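Local coordinates for acRAF (Thiomonas intermedia, PDB 4LOW), which probably acts as a RuBisCO assembly factor in the alpha-carboxysome, built on a pterin-4a-carbinolamine dehydratase-like fold, at residues F24-Y27 with A28-R31. Residues are numbered along the deposited sequence; the frame is centred on the assembly and turned at random.
Sequences FGSY and AQTR. With FMT (formic acid), chain J.
S26 OG is held twice by Q29: it accepts from Q29 N at 3.2 Å and donates to Q29 OE1 at 2.6 Å. With OG set between its own backbone N and carbonyl carbon (chi1 62°), S26 N-caps helix 27-44 at the end of the loop that follows strand 17-23. The Q29 chain, extended beyond CG, runs back along the cap, and S26 OG approaches OE1 tilted 21° from the plane of the side-chain carbonyl. S26 O takes T30 N in its carbonyl plane at 3.1 Å and, weakly, Q29 N. T30 OG1 sits 3.0 Å from S26 O, but its single proton can also serve T55 O; T30 OG1 also rests 3.3 Å from F24 CB. Q29 O stands over one face of the F24 ring, displaced toward its rim, and the ring meets H5 and F33.

One turn on, R31 runs alongside Y27, its CB over the phenol face, a CH-pi contact 4.1 Å from the ring centroid. Bends at chi2 and chi3 carry the guanidinium past the ring's hydroxyl, where a water donates to Y27 OH and accepts from R31 NH1. Y27 OH also bonds E42 of the second subunit. R31 NH1 and NH2 share formate O1 at their edge, and NH2 also pairs with D35. Cutting R31 back to alanine would probably deprive D35 of this cationic mate, the formate of one of its two arginines and the Y27 water of an N-H. Since R31 of the second subunit binds the same formate, probably picked up from the crystallisation liquor, the two arginines form an anion-binding spot at the dimer interface.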
ATOM      1  N   PHE A  24      -7.779   1.320 -11.411  1.00 18.65           N
ATOM      2  CA  PHE A  24      -9.170   0.924 -11.252  1.00 20.11           C
ATOM      3  C   PHE A  24     -10.088   2.119 -11.417  1.00 22.64           C
ATOM      4  O   PHE A  24      -9.665   3.250 -11.240  1.00 22.90           O
ATOM      5  CB  PHE A  24      -9.375   0.277  -9.871  1.00 20.93           C
ATOM      6  CG  PHE A  24      -8.499  -0.938  -9.672  1.00 19.92           C
ATOM      7  CD1 PHE A  24      -8.884  -2.187 -10.143  1.00 23.39           C
ATOM      8  CD2 PHE A  24      -7.266  -0.821  -9.077  1.00 19.77           C
ATOM      9  CE1 PHE A  24      -8.040  -3.303  -9.988  1.00 23.65           C
ATOM     10  CE2 PHE A  24      -6.427  -1.936  -8.922  1.00 20.08           C
ATOM     11  CZ  PHE A  24      -6.820  -3.156  -9.395  1.00 21.29           C
ATOM     12  N   GLY A  25     -11.358   1.851 -11.704  1.00 22.90           N
ATOM     13  CA  GLY A  25     -12.314   2.920 -11.921  1.00 23.15           C
ATOM     14  C   GLY A  25     -12.876   3.565 -10.681  1.00 24.86           C
ATOM     15  O   GLY A  25     -13.604   4.542 -10.816  1.00 26.73           O
ATOM     16  N   SER A  26     -12.664   3.004  -9.495  1.00 23.62           N
ATOM     17  CA  SER A  26     -13.250   3.515  -8.276  1.00 23.04           C
ATOM     18  C   SER A  26     -12.496   3.015  -7.084  1.00 22.45           C
ATOM     19  O   SER A  26     -11.824   1.984  -7.176  1.00 21.59           O
ATOM     20  CB  SER A  26     -14.701   3.021  -8.144  1.00 25.24           C
ATOM     21  OG  SER A  26     -14.726   1.603  -8.062  1.00 27.36           O
ATOM     22  N   TYR A  27     -12.745   3.661  -5.962  1.00 22.11           N
ATOM     23  CA  TYR A  27     -12.192   3.195  -4.687  1.00 20.71           C
ATOM     24  C   TYR A  27     -12.674   1.775  -4.387  1.00 20.16           C
ATOM     25  O   TYR A  27     -11.877   0.949  -3.956  1.00 19.69           O
ATOM     26  CB  TYR A  27     -12.597   4.119  -3.526  1.00 22.40           C
ATOM     27  CG  TYR A  27     -12.107   3.607  -2.181  1.00 22.48           C
ATOM     28  CD1 TYR A  27     -10.784   3.781  -1.792  1.00 24.58           C
ATOM     29  CD2 TYR A  27     -12.932   2.835  -1.358  1.00 20.89           C
ATOM     30  CE1 TYR A  27     -10.305   3.247  -0.593  1.00 22.62           C
ATOM     31  CE2 TYR A  27     -12.463   2.308  -0.154  1.00 20.87           C
ATOM     32  CZ  TYR A  27     -11.144   2.503   0.210  1.00 21.17           C
ATOM     33  OH  TYR A  27     -10.632   1.999   1.370  1.00 21.45           O
ATOM     34  N   ALA A  28     -13.949   1.482  -4.599  1.00 21.71           N
ATOM     35  CA  ALA A  28     -14.468   0.143  -4.284  1.00 21.99           C
ATOM     36  C   ALA A  28     -13.678  -0.926  -4.993  1.00 22.26           C
ATOM     37  O   ALA A  28     -13.372  -1.961  -4.402  1.00 20.55           O
ATOM     38  CB  ALA A  28     -15.934   0.028  -4.676  1.00 23.93           C
ATOM     39  N   GLN A  29     -13.338  -0.703  -6.259  1.00 20.52           N
ATOM     40  CA  GLN A  29     -12.621  -1.703  -7.035  1.00 19.77           C
ATOM     41  C   GLN A  29     -11.174  -1.829  -6.560  1.00 19.13           C
ATOM     42  O   GLN A  29     -10.635  -2.932  -6.416  1.00 18.93           O
ATOM     43  CB  GLN A  29     -12.678  -1.365  -8.545  1.00 21.35           C
ATOM     44  CG  GLN A  29     -14.074  -1.570  -9.134  1.00 26.41           C
ATOM     45  CD  GLN A  29     -14.336  -0.772 -10.399  1.00 39.23           C
ATOM     46  OE1 GLN A  29     -14.304   0.468 -10.416  1.00 33.01           O
ATOM     47  NE2 GLN A  29     -14.647  -1.467 -11.476  1.00 33.12           N
ATOM     48  N   THR A  30     -10.544  -0.678  -6.281  1.00 17.67           N
ATOM     49  CA  THR A  30      -9.159  -0.697  -5.774  1.00 18.06           C
ATOM     50  C   THR A  30      -9.097  -1.410  -4.423  1.00 18.51           C
ATOM     51  O   THR A  30      -8.220  -2.235  -4.185  1.00 17.82           O
ATOM     52  CB  THR A  30      -8.705   0.741  -5.572  1.00 18.18           C
ATOM     53  OG1 THR A  30      -8.879   1.443  -6.791  1.00 20.22           O
ATOM     54  CG2 THR A  30      -7.251   0.842  -5.144  1.00 20.17           C
ATOM     55  N   ARG A  31     -10.082  -1.130  -3.555  1.00 18.46           N
ATOM     56  CA  ARG A  31     -10.097  -1.729  -2.219  1.00 17.51           C
ATOM     57  C   ARG A  31     -10.352  -3.226  -2.283  1.00 17.92           C
ATOM     58  O   ARG A  31      -9.744  -3.982  -1.523  1.00 17.77           O
ATOM     59  CB  ARG A  31     -11.131  -0.994  -1.361  1.00 17.96           C
ATOM     60  CG  ARG A  31     -11.093  -1.343   0.098  1.00 19.54           C
ATOM     61  CD  ARG A  31      -9.735  -1.015   0.716  1.00 19.26           C
ATOM     62  NE  ARG A  31      -8.917  -2.195   0.927  1.00 19.17           N
ATOM     63  CZ  ARG A  31      -7.744  -2.201   1.539  1.00 18.90           C
ATOM     64  NH1 ARG A  31      -7.108  -1.055   1.784  1.00 19.36           N
ATOM     65  NH2 ARG A  31      -7.167  -3.348   1.852  1.00 19.15           N
TER
HETATM   66  C   FMT J 101      -3.804  -2.171   2.104  1.00 21.91           C
HETATM   67  O1  FMT J 101      -4.568  -1.787   2.984  1.00 21.04           O
HETATM   68  O2  FMT J 101      -3.883  -3.423   1.727  1.00 23.12           O
HETATM   69  O   HOH W   1      -7.826   1.682   1.114  1.00 20.96           O